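PDB 6ZTU: cyclodipeptide synthase, BtCDPS from Bacillus thermoamylovorans, which probably transfers aminoacyl groups to build cyclic dipeptides, as other cyclodipeptide synthases do with aminoacyl-tRNA substrates. Local coordinates for residues Arg17-Ile22 with Lys209-Glu214; Leu144-Asp149 with Arg202-Gly207; Phe10-Leu15 with Ile49-Lys54; Glu107-Thr112 with Leu191-Ser196. All coordinates share one frame; numbering follows the deposited sequence.

Contact 1. Residues Arg17-Ile22 with Lys209-Glu214; sequences RNCEKI and KIKNSE
Lys211 meets Asn18 at CB, its NZ 3.9 Å from Asn18 CB; the guanidinium of Arg17, a flat group of the same helix turn, leads away from Lys211 and has the carboxylate of Glu20 at its edge, in plane. That salt bridge, Arg17 NH1 to Glu20 OE1 at 3.0 Å, is nearly straight (162°) and uses the syn side of the carboxylate. Lys211 crosses Asn18 at about a right angle, its chain bent at chi2 (-63°) and extended beyond, which carries CE alongside the thiol: Lys211 CE lies 4.2 Å from Cys19 SG. Just past the lysine in the chain, helix 205-211 ends in a Schellman motif with Ser213 at C-prime, Glu214 N bonding Lys209 O and Ser213 N bonding Ile210 O. No hydrogen bond or salt bridge joins the two segments. The lysine therefore contributes van der Waals contact here, while its ammonium forms a weak hydrogen bond to Ser16 OG, just before helix 17-25.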
loop_
_atom_site.group_PDB
_atom_site.type_symbol
_atom_site.label_atom_id
_atom_site.label_comp_id
_atom_site.label_asym_id
_atom_site.label_seq_id
_atom_site.Cartn_x
_atom_site.Cartn_y
_atom_site.Cartn_z
ATOM N N ARG A 17 -8.406 -14.615 -9.758
ATOM C CA ARG A 17 -7.640 -15.666 -10.429
ATOM C C ARG A 17 -6.524 -15.085 -11.286
ATOM O O ARG A 17 -5.477 -15.719 -11.455
ATOM C CB ARG A 17 -8.565 -16.537 -11.279
ATOM C CG ARG A 17 -9.542 -17.353 -10.450
ATOM C CD ARG A 17 -8.824 -18.417 -9.665
ATOM N NE ARG A 17 -9.791 -19.250 -8.950
ATOM C CZ ARG A 17 -9.467 -20.197 -8.081
ATOM N NH1 ARG A 17 -8.193 -20.447 -7.806
ATOM N NH2 ARG A 17 -10.425 -20.888 -7.478
ATOM N N ASN A 18 -6.716 -13.877 -11.815
ATOM C CA ASN A 18 -5.625 -13.223 -12.532
ATOM C C ASN A 18 -4.483 -12.872 -11.585
ATOM O O ASN A 18 -3.302 -13.044 -11.929
ATOM C CB ASN A 18 -6.143 -11.980 -13.248
ATOM C CG ASN A 18 -5.122 -11.410 -14.225
ATOM O OD1 ASN A 18 -4.585 -10.318 -14.026
ATOM N ND2 ASN A 18 -4.847 -12.152 -15.283
ATOM N N CYS A 19 -4.809 -12.393 -10.376
ATOM C CA CYS A 19 -3.759 -12.103 -9.405
ATOM C C CYS A 19 -2.993 -13.372 -9.058
ATOM O O CYS A 19 -1.769 -13.345 -8.865
ATOM C CB CYS A 19 -4.349 -11.473 -8.137
ATOM S SG CYS A 19 -5.406 -10.046 -8.400
ATOM N N GLU A 20 -3.701 -14.499 -8.991
ATOM C CA GLU A 20 -3.053 -15.771 -8.702
ATOM C C GLU A 20 -2.057 -16.141 -9.794
ATOM O O GLU A 20 -0.966 -16.637 -9.499
ATOM C CB GLU A 20 -4.104 -16.868 -8.552
ATOM C CG GLU A 20 -3.528 -18.222 -8.209
ATOM C CD GLU A 20 -4.608 -19.278 -8.081
ATOM O OE1 GLU A 20 -5.607 -19.221 -8.833
ATOM O OE2 GLU A 20 -4.461 -20.158 -7.211
ATOM N N LYS A 21 -2.430 -15.920 -11.060
ATOM C CA LYS A 21 -1.520 -16.208 -12.167
ATOM C C LYS A 21 -0.267 -15.351 -12.070
ATOM O O LYS A 21 0.859 -15.845 -12.222
ATOM C CB LYS A 21 -2.220 -15.979 -13.510
ATOM C CG LYS A 21 -3.363 -16.943 -13.805
ATOM C CD LYS A 21 -4.246 -16.440 -14.939
ATOM C CE LYS A 21 -5.051 -17.581 -15.544
ATOM N NZ LYS A 21 -4.200 -18.784 -15.815
ATOM N N ILE A 22 -0.445 -14.053 -11.803
ATOM C CA ILE A 22 0.703 -13.158 -11.703
ATOM C C ILE A 22 1.580 -13.547 -10.524
ATOM O O ILE A 22 2.812 -13.534 -10.610
ATOM C CB ILE A 22 0.230 -11.695 -11.599
ATOM C CG1 ILE A 22 -0.488 -11.302 -12.884
ATOM C CG2 ILE A 22 1.412 -10.782 -11.291
ATOM C CD1 ILE A 22 -1.269 -9.999 -12.777
ATOM N N LYS A 209 -14.463 -4.925 -5.533
ATOM C CA LYS A 209 -15.459 -4.304 -6.395
ATOM C C LYS A 209 -14.892 -4.016 -7.776
ATOM O O LYS A 209 -15.575 -4.200 -8.783
ATOM C CB LYS A 209 -15.976 -3.021 -5.754
ATOM C CG LYS A 209 -16.603 -3.234 -4.394
ATOM C CD LYS A 209 -17.464 -2.049 -4.030
ATOM C CE LYS A 209 -18.208 -2.290 -2.725
ATOM N NZ LYS A 209 -17.299 -2.073 -1.576
ATOM N N ILE A 210 -13.651 -3.529 -7.839
ATOM C CA ILE A 210 -13.003 -3.330 -9.130
ATOM C C ILE A 210 -12.958 -4.634 -9.919
ATOM O O ILE A 210 -13.237 -4.654 -11.124
ATOM C CB ILE A 210 -11.602 -2.728 -8.916
ATOM C CG1 ILE A 210 -11.736 -1.304 -8.362
ATOM C CG2 ILE A 210 -10.807 -2.720 -10.217
ATOM C CD1 ILE A 210 -10.413 -0.675 -7.942
ATOM N N LYS A 211 -12.632 -5.749 -9.254
ATOM C CA LYS A 211 -12.550 -7.033 -9.947
ATOM C C LYS A 211 -13.925 -7.583 -10.309
ATOM O O LYS A 211 -14.028 -8.487 -11.151
ATOM C CB LYS A 211 -11.791 -8.036 -9.078
ATOM C CG LYS A 211 -10.281 -7.890 -9.146
ATOM C CD LYS A 211 -9.789 -8.174 -10.567
ATOM C CE LYS A 211 -8.293 -8.003 -10.682
ATOM N NZ LYS A 211 -7.788 -8.641 -11.937
ATOM N N ASN A 212 -14.977 -7.075 -9.677
ATOM C CA ASN A 212 -16.348 -7.378 -10.044
ATOM C C ASN A 212 -16.859 -6.477 -11.165
ATOM O O ASN A 212 -18.062 -6.483 -11.439
ATOM C CB ASN A 212 -17.247 -7.244 -8.818
ATOM C CG ASN A 212 -18.509 -8.065 -8.929
ATOM O OD1 ASN A 212 -18.494 -9.180 -9.457
ATOM N ND2 ASN A 212 -19.615 -7.516 -8.439
ATOM N N SER A 213 -15.973 -5.675 -11.772
ATOM C CA SER A 213 -16.288 -4.789 -12.907
ATOM C C SER A 213 -17.342 -3.740 -12.558
ATOM O O SER A 213 -18.236 -3.449 -13.357
ATOM C CB SER A 213 -16.728 -5.593 -14.132
ATOM O OG SER A 213 -15.845 -6.670 -14.366
ATOM N N GLU A 214 -17.236 -3.158 -11.363
ATOM C CA GLU A 214 -18.219 -2.199 -10.870
ATOM C C GLU A 214 -17.880 -0.744 -11.192
ATOM O O GLU A 214 -18.711 0.136 -10.926
ATOM C CB GLU A 214 -18.405 -2.383 -9.358
ATOM C CG GLU A 214 -19.110 -3.717 -9.012
ATOM C CD GLU A 214 -19.307 -3.923 -7.529
ATOM O OE1 GLU A 214 -19.469 -2.923 -6.795
ATOM O OE2 GLU A 214 -19.308 -5.092 -7.091
#

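Contact 2. Residues Leu144-Asp149 with Arg202-Gly207; sequences LAMSHD and RPWKLG
Met146 and Trp204 form a Met-aromatic contact between helix 137-157 and the N-terminal end of helix 205-211, where Trp204 occupies the N-cap position. From CB, directed at the 202-207 segment, the methionine chain runs out extended through CG, and the sulfur is its first atom to come close to the other segment. Met146 SD lies at the rim of the indole near its plane, 4.7 Å from the centroid of the five-membered ring of Trp204 and 81° off the ring normal. There Trp204 NE1 donates a weak hydrogen bond to Met146 SD, 3.6 Å long and bent to 149°. The same sulfur touches a leucine methyl, with Leu206 CD2 3.9 Å from Met146 SD, and the two side chains cross at about a right angle. A bend at chi3 (73°) turns the terminal methyl so that it runs past the indole nitrogen, Met146 CE 3.9 Å from Trp204 NE1. Glu180 of helix 167-191 also touches Met146, and the ring of Phe184 meets that of Trp204; both belong to the pocket that holds the bound hexanediol. The indole is covered on one face by its own helix turn, with Gly207 N 3.3 Å above the ring plane, over its centre.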
loop_
_atom_site.group_PDB
_atom_site.type_symbol
_atom_site.label_atom_id
_atom_site.label_comp_id
_atom_site.label_asym_id
_atom_site.label_seq_id
_atom_site.Cartn_x
_atom_site.Cartn_y
_atom_site.Cartn_z
ATOM N N LEU A 144 -13.793 6.951 0.191
ATOM C CA LEU A 144 -14.004 7.483 1.533
ATOM C C LEU A 144 -14.050 6.371 2.575
ATOM O O LEU A 144 -13.659 6.581 3.730
ATOM C CB LEU A 144 -15.290 8.311 1.566
ATOM C CG LEU A 144 -15.183 9.611 0.751
ATOM C CD1 LEU A 144 -16.538 10.293 0.534
ATOM C CD2 LEU A 144 -14.187 10.581 1.382
ATOM N N ALA A 145 -14.537 5.184 2.200
ATOM C CA ALA A 145 -14.484 4.052 3.115
ATOM C C ALA A 145 -13.046 3.619 3.384
ATOM O O ALA A 145 -12.710 3.239 4.513
ATOM C CB ALA A 145 -15.298 2.882 2.563
ATOM N N MET A 146 -12.190 3.625 2.356
ATOM C CA MET A 146 -10.774 3.365 2.602
ATOM C C MET A 146 -10.198 4.408 3.545
ATOM O O MET A 146 -9.352 4.098 4.390
ATOM C CB MET A 146 -9.985 3.368 1.289
ATOM C CG MET A 146 -10.084 2.095 0.506
ATOM S SD MET A 146 -8.912 2.086 -0.879
ATOM C CE MET A 146 -7.366 1.851 -0.013
ATOM N N SER A 147 -10.634 5.657 3.389
ATOM C CA SER A 147 -10.188 6.731 4.274
ATOM C C SER A 147 -10.649 6.471 5.703
ATOM O O SER A 147 -9.878 6.610 6.661
ATOM C CB SER A 147 -10.732 8.067 3.763
ATOM O OG SER A 147 -10.334 9.127 4.618
ATOM N N HIS A 148 -11.910 6.083 5.857
ATOM C CA HIS A 148 -12.435 5.750 7.177
ATOM C C HIS A 148 -11.634 4.625 7.818
ATOM O O HIS A 148 -11.297 4.690 9.005
ATOM C CB HIS A 148 -13.913 5.375 7.054
ATOM C CG HIS A 148 -14.637 5.339 8.365
ATOM N ND1 HIS A 148 -14.493 4.303 9.264
ATOM C CD2 HIS A 148 -15.494 6.218 8.934
ATOM C CE1 HIS A 148 -15.236 4.543 10.330
ATOM N NE2 HIS A 148 -15.856 5.697 10.155
ATOM N N ASP A 149 -11.327 3.577 7.044
ATOM C CA ASP A 149 -10.519 2.472 7.556
ATOM C C ASP A 149 -9.171 2.968 8.051
ATOM O O ASP A 149 -8.699 2.568 9.124
ATOM C CB ASP A 149 -10.289 1.425 6.464
ATOM C CG ASP A 149 -11.537 0.663 6.089
ATOM O OD1 ASP A 149 -12.572 0.776 6.784
ATOM O OD2 ASP A 149 -11.467 -0.050 5.063
ATOM N N ARG A 202 -4.077 -7.345 4.704
ATOM C CA ARG A 202 -5.511 -7.202 4.859
ATOM C C ARG A 202 -6.175 -7.234 3.496
ATOM O O ARG A 202 -5.563 -6.862 2.490
ATOM C CB ARG A 202 -5.851 -5.896 5.593
ATOM C CG ARG A 202 -5.293 -5.841 7.023
ATOM C CD ARG A 202 -6.228 -6.464 8.076
ATOM N NE ARG A 202 -7.639 -6.107 7.874
ATOM C CZ ARG A 202 -8.646 -6.981 7.880
ATOM N NH1 ARG A 202 -8.408 -8.281 8.067
ATOM N NH2 ARG A 202 -9.889 -6.559 7.693
ATOM N N PRO A 203 -7.420 -7.701 3.416
ATOM C CA PRO A 203 -8.151 -7.642 2.148
ATOM C C PRO A 203 -8.316 -6.206 1.679
ATOM O O PRO A 203 -8.271 -5.255 2.463
ATOM C CB PRO A 203 -9.513 -8.271 2.479
ATOM C CG PRO A 203 -9.311 -9.007 3.752
ATOM C CD PRO A 203 -8.219 -8.301 4.501
ATOM N N TRP A 204 -8.522 -6.057 0.379
ATOM C CA TRP A 204 -8.779 -4.761 -0.243
ATOM C C TRP A 204 -10.195 -4.788 -0.813
ATOM O O TRP A 204 -10.418 -5.281 -1.925
ATOM C CB TRP A 204 -7.718 -4.474 -1.307
ATOM C CG TRP A 204 -7.889 -3.170 -2.036
ATOM C CD1 TRP A 204 -8.370 -1.988 -1.532
ATOM C CD2 TRP A 204 -7.591 -2.929 -3.410
ATOM N NE1 TRP A 204 -8.380 -1.026 -2.518
ATOM C CE2 TRP A 204 -7.909 -1.580 -3.681
ATOM C CE3 TRP A 204 -7.067 -3.723 -4.442
ATOM C CZ2 TRP A 204 -7.740 -1.017 -4.940
ATOM C CZ3 TRP A 204 -6.896 -3.152 -5.691
ATOM C CH2 TRP A 204 -7.246 -1.819 -5.932
ATOM N N LYS A 205 -11.146 -4.235 -0.046
ATOM C CA LYS A 205 -12.564 -4.306 -0.404
ATOM C C LYS A 205 -12.858 -3.605 -1.726
ATOM O O LYS A 205 -13.615 -4.122 -2.556
ATOM C CB LYS A 205 -13.410 -3.698 0.721
ATOM C CG LYS A 205 -14.915 -3.842 0.566
ATOM C CD LYS A 205 -15.312 -5.152 -0.116
ATOM C CE LYS A 205 -16.721 -5.076 -0.683
ATOM N NZ LYS A 205 -16.901 -5.969 -1.859
ATOM N N LEU A 206 -12.293 -2.409 -1.928
ATOM C CA LEU A 206 -12.482 -1.725 -3.198
ATOM C C LEU A 206 -11.922 -2.553 -4.343
ATOM O O LEU A 206 -12.494 -2.575 -5.439
ATOM C CB LEU A 206 -11.822 -0.346 -3.151
ATOM C CG LEU A 206 -11.703 0.428 -4.452
ATOM C CD1 LEU A 206 -13.045 0.570 -5.156
ATOM C CD2 LEU A 206 -11.104 1.799 -4.145
ATOM N N GLY A 207 -10.812 -3.259 -4.099
ATOM C CA GLY A 207 -10.276 -4.134 -5.125
ATOM C C GLY A 207 -11.249 -5.221 -5.521
ATOM O O GLY A 207 -11.355 -5.571 -6.700
#

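Contact 3. Residues Phe10-Leu15 with Ile49-Lys54; sequences FYVVPL and IDWSSK
The edge strand 11-14 and the residue leading into it meet helix 42-55 through an edge-to-face aromatic pair, Phe10 against Trp51. The rim of the phenyl ring is directed at one face of the indole, with Phe10 CD2 3.5 Å from Trp51 CG and the planes at 70°. Phe10 also offers a CH-pi contact: its CB stands 4.1 Å from the centroid of the five-membered ring of Trp51, only 14° off the normal. With CG anti to the backbone N (chi1 176°), the indole of Trp51 is set so that one face receives Phe10 CD2. In this Rossmann-like fold of mixed sheet and helices, the indole also touches Ile29 of strand 28-32 and Leu228 of strand 223-229. Further along strand 11-14, Val12 CG2 approaches the six-membered part of the indole obliquely, 3.6 Å from Trp51 CZ2. A water lies in the indole plane at its edge, accepting from Trp51 NE1 at 3.0 Å; it lies 2.6 Å from Phe10 O, to which it probably donates.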
loop_
_atom_site.group_PDB
_atom_site.type_symbol
_atom_site.label_atom_id
_atom_site.label_comp_id
_atom_site.label_asym_id
_atom_site.label_seq_id
_atom_site.Cartn_x
_atom_site.Cartn_y
_atom_site.Cartn_z
ATOM N N PHE A 10 4.661 -17.183 4.667
ATOM C CA PHE A 10 3.346 -16.613 4.418
ATOM C C PHE A 10 2.508 -17.539 3.551
ATOM O O PHE A 10 3.023 -18.233 2.667
ATOM C CB PHE A 10 3.452 -15.225 3.751
ATOM C CG PHE A 10 4.099 -14.191 4.622
ATOM C CD1 PHE A 10 3.342 -13.458 5.526
ATOM C CD2 PHE A 10 5.474 -13.964 4.558
ATOM C CE1 PHE A 10 3.941 -12.509 6.343
ATOM C CE2 PHE A 10 6.077 -13.036 5.368
ATOM C CZ PHE A 10 5.319 -12.299 6.264
ATOM N N TYR A 11 1.208 -17.548 3.816
ATOM C CA TYR A 11 0.236 -18.169 2.936
ATOM C C TYR A 11 -0.447 -17.060 2.149
ATOM O O TYR A 11 -0.840 -16.042 2.720
ATOM C CB TYR A 11 -0.796 -18.990 3.717
ATOM C CG TYR A 11 -1.705 -19.769 2.794
ATOM C CD1 TYR A 11 -2.870 -19.196 2.291
ATOM C CD2 TYR A 11 -1.385 -21.061 2.395
ATOM C CE1 TYR A 11 -3.701 -19.890 1.430
ATOM C CE2 TYR A 11 -2.208 -21.763 1.530
ATOM C CZ TYR A 11 -3.360 -21.168 1.044
ATOM O OH TYR A 11 -4.191 -21.852 0.183
ATOM N N VAL A 12 -0.586 -17.260 0.845
ATOM C CA VAL A 12 -0.996 -16.203 -0.074
ATOM C C VAL A 12 -2.458 -16.392 -0.452
ATOM O O VAL A 12 -2.869 -17.494 -0.840
ATOM C CB VAL A 12 -0.096 -16.201 -1.323
ATOM C CG1 VAL A 12 -0.663 -15.282 -2.393
ATOM C CG2 VAL A 12 1.322 -15.811 -0.935
ATOM N N VAL A 13 -3.245 -15.323 -0.341
ATOM C CA VAL A 13 -4.641 -15.331 -0.782
ATOM C C VAL A 13 -4.818 -14.303 -1.894
ATOM O O VAL A 13 -4.794 -13.095 -1.621
ATOM C CB VAL A 13 -5.599 -15.046 0.386
ATOM C CG1 VAL A 13 -7.034 -15.121 -0.105
ATOM C CG2 VAL A 13 -5.393 -16.073 1.506
ATOM N N PRO A 14 -4.980 -14.720 -3.146
ATOM C CA PRO A 14 -5.067 -13.754 -4.244
ATOM C C PRO A 14 -6.424 -13.073 -4.288
ATOM O O PRO A 14 -7.447 -13.644 -3.907
ATOM C CB PRO A 14 -4.858 -14.624 -5.486
ATOM C CG PRO A 14 -5.521 -15.919 -5.090
ATOM C CD PRO A 14 -5.115 -16.104 -3.633
ATOM N N LEU A 15 -6.417 -11.829 -4.775
ATOM C CA LEU A 15 -7.663 -11.083 -4.930
ATOM C C LEU A 15 -8.542 -11.686 -6.021
ATOM O O LEU A 15 -9.770 -11.727 -5.884
ATOM C CB LEU A 15 -7.356 -9.611 -5.223
ATOM C CG LEU A 15 -8.516 -8.709 -5.654
ATOM C CD1 LEU A 15 -9.534 -8.528 -4.529
ATOM C CD2 LEU A 15 -8.003 -7.362 -6.184
ATOM N N ILE A 49 10.502 -9.363 3.671
ATOM C CA ILE A 49 11.552 -9.271 2.667
ATOM C C ILE A 49 12.291 -10.596 2.532
ATOM O O ILE A 49 12.645 -11.003 1.424
ATOM C CB ILE A 49 12.490 -8.101 3.012
ATOM C CG1 ILE A 49 11.755 -6.768 2.797
ATOM C CG2 ILE A 49 13.749 -8.144 2.168
ATOM C CD1 ILE A 49 12.445 -5.574 3.415
ATOM N N ASP A 50 12.513 -11.304 3.642
ATOM C CA ASP A 50 13.128 -12.631 3.559
ATOM C C ASP A 50 12.285 -13.577 2.715
ATOM O O ASP A 50 12.800 -14.254 1.819
ATOM C CB ASP A 50 13.326 -13.217 4.957
ATOM C CG ASP A 50 14.394 -12.494 5.746
ATOM O OD1 ASP A 50 15.231 -11.811 5.124
ATOM O OD2 ASP A 50 14.395 -12.616 6.989
ATOM N N TRP A 51 10.982 -13.644 2.998
ATOM C CA TRP A 51 10.085 -14.475 2.205
ATOM C C TRP A 51 10.040 -14.014 0.755
ATOM O O TRP A 51 10.074 -14.838 -0.162
ATOM C CB TRP A 51 8.681 -14.462 2.826
ATOM C CG TRP A 51 7.635 -15.202 2.038
ATOM C CD1 TRP A 51 7.389 -16.549 2.053
ATOM C CD2 TRP A 51 6.687 -14.631 1.135
ATOM N NE1 TRP A 51 6.350 -16.846 1.204
ATOM C CE2 TRP A 51 5.898 -15.686 0.630
ATOM C CE3 TRP A 51 6.422 -13.322 0.707
ATOM C CZ2 TRP A 51 4.864 -15.476 -0.289
ATOM C CZ3 TRP A 51 5.397 -13.114 -0.205
ATOM C CH2 TRP A 51 4.628 -14.184 -0.693
ATOM N N SER A 52 9.945 -12.699 0.526
ATOM C CA SER A 52 9.869 -12.202 -0.844
ATOM C C SER A 52 11.134 -12.535 -1.614
ATOM O O SER A 52 11.074 -12.900 -2.792
ATOM C CB SER A 52 9.650 -10.691 -0.849
ATOM O OG SER A 52 8.344 -10.376 -0.402
ATOM N N SER A 53 12.289 -12.374 -0.962
ATOM C CA SER A 53 13.570 -12.618 -1.614
ATOM C C SER A 53 13.723 -14.077 -2.012
ATOM O O SER A 53 14.419 -14.383 -2.986
ATOM C CB SER A 53 14.718 -12.205 -0.690
ATOM O OG SER A 53 14.682 -10.823 -0.394
ATOM N N LYS A 54 13.091 -14.992 -1.271
ATOM C CA LYS A 54 13.180 -16.404 -1.624
ATOM C C LYS A 54 12.250 -16.763 -2.767
ATOM O O LYS A 54 12.545 -17.682 -3.533
ATOM C CB LYS A 54 12.865 -17.280 -0.413
ATOM C CG LYS A 54 14.098 -17.785 0.312
ATOM C CD LYS A 54 15.062 -16.644 0.641
ATOM C CE LYS A 54 16.314 -17.171 1.324
ATOM N NZ LYS A 54 15.965 -18.296 2.239
HETATM O O HOH W 1 4.428 -19.068 0.599
#

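Contact 4. Residues Glu107-Thr112 with Leu191-Ser196; sequences EIDIYT and LGYKES
Leu191 and Tyr111 make the apolar, drier part of this contact, whereas Asp109 and Tyr193 meet largely through water. Leu191 CD2 approaches the tyrosine ring obliquely, 4.1 Å from Tyr111 CD1, and its side chain also rests on His28 and Leu30 of strand 28-32. On the wet side, the side chains of Asp109 and Tyr193 come from opposite directions, leaving Asp109 OD2 3.6 Å from Tyr193 OH, with carboxylate and ring planes at 82°. One water bridges them firmly, donating to Asp109 OD2 at 2.6 Å and lying 2.7 Å from Tyr193 OH; a second holds Tyr193 OH at 2.6 Å but reaches Asp109 OD2 only weakly. The carboxylate is fixed by Tyr111 OH, which donates to Asp109 OD1 at 2.6 Å from above its plane, and by Thr60 OG1 at OD2. Gly192, with positive phi, ends helix 167-191 here. The contact thus joins the end of helix 167-191 and the loop after it to strand 110-112 and the residue before it, at an outermost strand of the Rossmann-like sheet.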
loop_
_atom_site.group_PDB
_atom_site.type_symbol
_atom_site.label_atom_id
_atom_site.label_comp_id
_atom_site.label_asym_id
_atom_site.label_seq_id
_atom_site.Cartn_x
_atom_site.Cartn_y
_atom_site.Cartn_z
ATOM N N GLU A 107 18.938 -5.570 -4.411
ATOM C CA GLU A 107 18.987 -4.129 -4.637
ATOM C C GLU A 107 18.097 -3.403 -3.639
ATOM O O GLU A 107 17.010 -3.877 -3.291
ATOM C CB GLU A 107 18.531 -3.796 -6.057
ATOM C CG GLU A 107 19.306 -4.508 -7.139
ATOM C CD GLU A 107 20.080 -3.542 -8.007
ATOM O OE1 GLU A 107 20.034 -3.679 -9.251
ATOM O OE2 GLU A 107 20.728 -2.637 -7.432
ATOM N N ILE A 108 18.557 -2.238 -3.189
ATOM C CA ILE A 108 17.802 -1.424 -2.244
ATOM C C ILE A 108 16.710 -0.674 -2.997
ATOM O O ILE A 108 16.786 0.546 -3.184
ATOM C CB ILE A 108 18.729 -0.468 -1.478
ATOM C CG1 ILE A 108 19.940 -1.244 -0.959
ATOM C CG2 ILE A 108 17.997 0.166 -0.301
ATOM C CD1 ILE A 108 19.571 -2.413 -0.053
ATOM N N ASP A 109 15.673 -1.398 -3.417
ATOM C CA ASP A 109 14.626 -0.841 -4.265
ATOM C C ASP A 109 13.462 -0.417 -3.372
ATOM O O ASP A 109 12.521 -1.176 -3.147
ATOM C CB ASP A 109 14.201 -1.857 -5.315
ATOM C CG ASP A 109 13.777 -1.208 -6.609
ATOM O OD1 ASP A 109 14.495 -0.296 -7.085
ATOM O OD2 ASP A 109 12.723 -1.603 -7.148
ATOM N N ILE A 110 13.539 0.812 -2.861
ATOM C CA ILE A 110 12.580 1.357 -1.905
ATOM C C ILE A 110 12.151 2.731 -2.392
ATOM O O ILE A 110 13.000 3.589 -2.653
ATOM C CB ILE A 110 13.177 1.473 -0.489
ATOM C CG1 ILE A 110 13.818 0.152 -0.045
ATOM C CG2 ILE A 110 12.111 1.966 0.509
ATOM C CD1 ILE A 110 14.559 0.261 1.287
ATOM N N TYR A 111 10.841 2.951 -2.492
ATOM C CA TYR A 111 10.285 4.226 -2.930
ATOM C C TYR A 111 9.114 4.600 -2.030
ATOM O O TYR A 111 8.513 3.735 -1.387
ATOM C CB TYR A 111 9.794 4.162 -4.384
ATOM C CG TYR A 111 10.830 3.599 -5.315
ATOM C CD1 TYR A 111 10.909 2.235 -5.565
ATOM C CD2 TYR A 111 11.759 4.433 -5.914
ATOM C CE1 TYR A 111 11.887 1.722 -6.399
ATOM C CE2 TYR A 111 12.731 3.929 -6.745
ATOM C CZ TYR A 111 12.793 2.578 -6.982
ATOM O OH TYR A 111 13.775 2.087 -7.816
ATOM N N THR A 112 8.803 5.894 -1.976
ATOM C CA THR A 112 7.514 6.338 -1.451
ATOM C C THR A 112 6.556 6.574 -2.612
ATOM O O THR A 112 6.970 6.753 -3.767
ATOM C CB THR A 112 7.613 7.625 -0.613
ATOM O OG1 THR A 112 7.591 8.775 -1.473
ATOM C CG2 THR A 112 8.866 7.647 0.242
ATOM N N LEU A 191 6.352 1.093 -12.223
ATOM C CA LEU A 191 7.744 0.810 -11.891
ATOM C C LEU A 191 8.543 0.272 -13.075
ATOM O O LEU A 191 9.775 0.416 -13.094
ATOM C CB LEU A 191 7.814 -0.182 -10.730
ATOM C CG LEU A 191 7.361 0.356 -9.368
ATOM C CD1 LEU A 191 6.980 -0.812 -8.470
ATOM C CD2 LEU A 191 8.472 1.173 -8.738
ATOM N N GLY A 192 7.886 -0.328 -14.055
ATOM C CA GLY A 192 8.559 -0.870 -15.212
ATOM C C GLY A 192 8.810 -2.364 -15.180
ATOM O O GLY A 192 9.762 -2.825 -15.816
ATOM N N TYR A 193 8.000 -3.131 -14.456
ATOM C CA TYR A 193 8.067 -4.588 -14.495
ATOM C C TYR A 193 6.971 -5.143 -15.396
ATOM O O TYR A 193 5.943 -4.502 -15.627
ATOM C CB TYR A 193 7.957 -5.178 -13.082
ATOM C CG TYR A 193 9.148 -4.775 -12.272
ATOM C CD1 TYR A 193 10.348 -5.468 -12.377
ATOM C CD2 TYR A 193 9.110 -3.647 -11.455
ATOM C CE1 TYR A 193 11.461 -5.076 -11.671
ATOM C CE2 TYR A 193 10.227 -3.250 -10.741
ATOM C CZ TYR A 193 11.400 -3.972 -10.853
ATOM O OH TYR A 193 12.521 -3.574 -10.154
ATOM N N LYS A 194 7.222 -6.337 -15.942
ATOM C CA LYS A 194 6.254 -6.959 -16.836
ATOM C C LYS A 194 4.918 -7.170 -16.145
ATOM O O LYS A 194 3.857 -7.054 -16.773
ATOM C CB LYS A 194 6.795 -8.302 -17.329
ATOM C CG LYS A 194 5.969 -8.908 -18.444
ATOM C CD LYS A 194 5.694 -10.386 -18.215
ATOM C CE LYS A 194 6.969 -11.199 -18.267
ATOM N NZ LYS A 194 6.693 -12.653 -18.507
ATOM N N GLU A 195 4.962 -7.505 -14.858
ATOM C CA GLU A 195 3.777 -7.757 -14.051
ATOM C C GLU A 195 4.195 -7.699 -12.588
ATOM O O GLU A 195 5.383 -7.804 -12.264
ATOM C CB GLU A 195 3.151 -9.121 -14.394
ATOM C CG GLU A 195 4.080 -10.269 -14.044
ATOM C CD GLU A 195 3.714 -11.585 -14.701
ATOM O OE1 GLU A 195 2.541 -11.782 -15.083
ATOM O OE2 GLU A 195 4.622 -12.430 -14.823
ATOM N N SER A 196 3.208 -7.541 -11.695
ATOM C CA SER A 196 3.544 -7.409 -10.280
ATOM C C SER A 196 2.315 -7.711 -9.435
ATOM O O SER A 196 1.188 -7.557 -9.899
ATOM C CB SER A 196 4.040 -5.994 -9.954
ATOM O OG SER A 196 4.286 -5.838 -8.567
HETATM O O HOH W 2 13.163 -4.899 -7.980
HETATM O O HOH W 3 12.137 -0.934 -9.623
#

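In the fold
Contacts 1 and 2 share helix 205-211, and Ile210 CD1 packs 3.9 Å from Trp204 CH2 between them. Leu15, at the end of Phe10-Leu15 in contact 3, ties in both: its CD2 lies 3.8 Å from Lys211 CG and 4.1 Å from Trp204 CE3. Contact 1 also reaches contact 4, where Ile22 CG2 is 3.5 Å from Ser196 O. Contacts 3 and 4 reach the same sheet at its two outermost strands, their nearest atoms about 7 Å apart. Contacts 2 and 4 lie on opposite sides of the chain's centre. The bound hexanediol is about 6 Å from the side chain of Met146 and about 9 Å from that of Tyr111, but about 13 Å from those of Cys19 and Trp51.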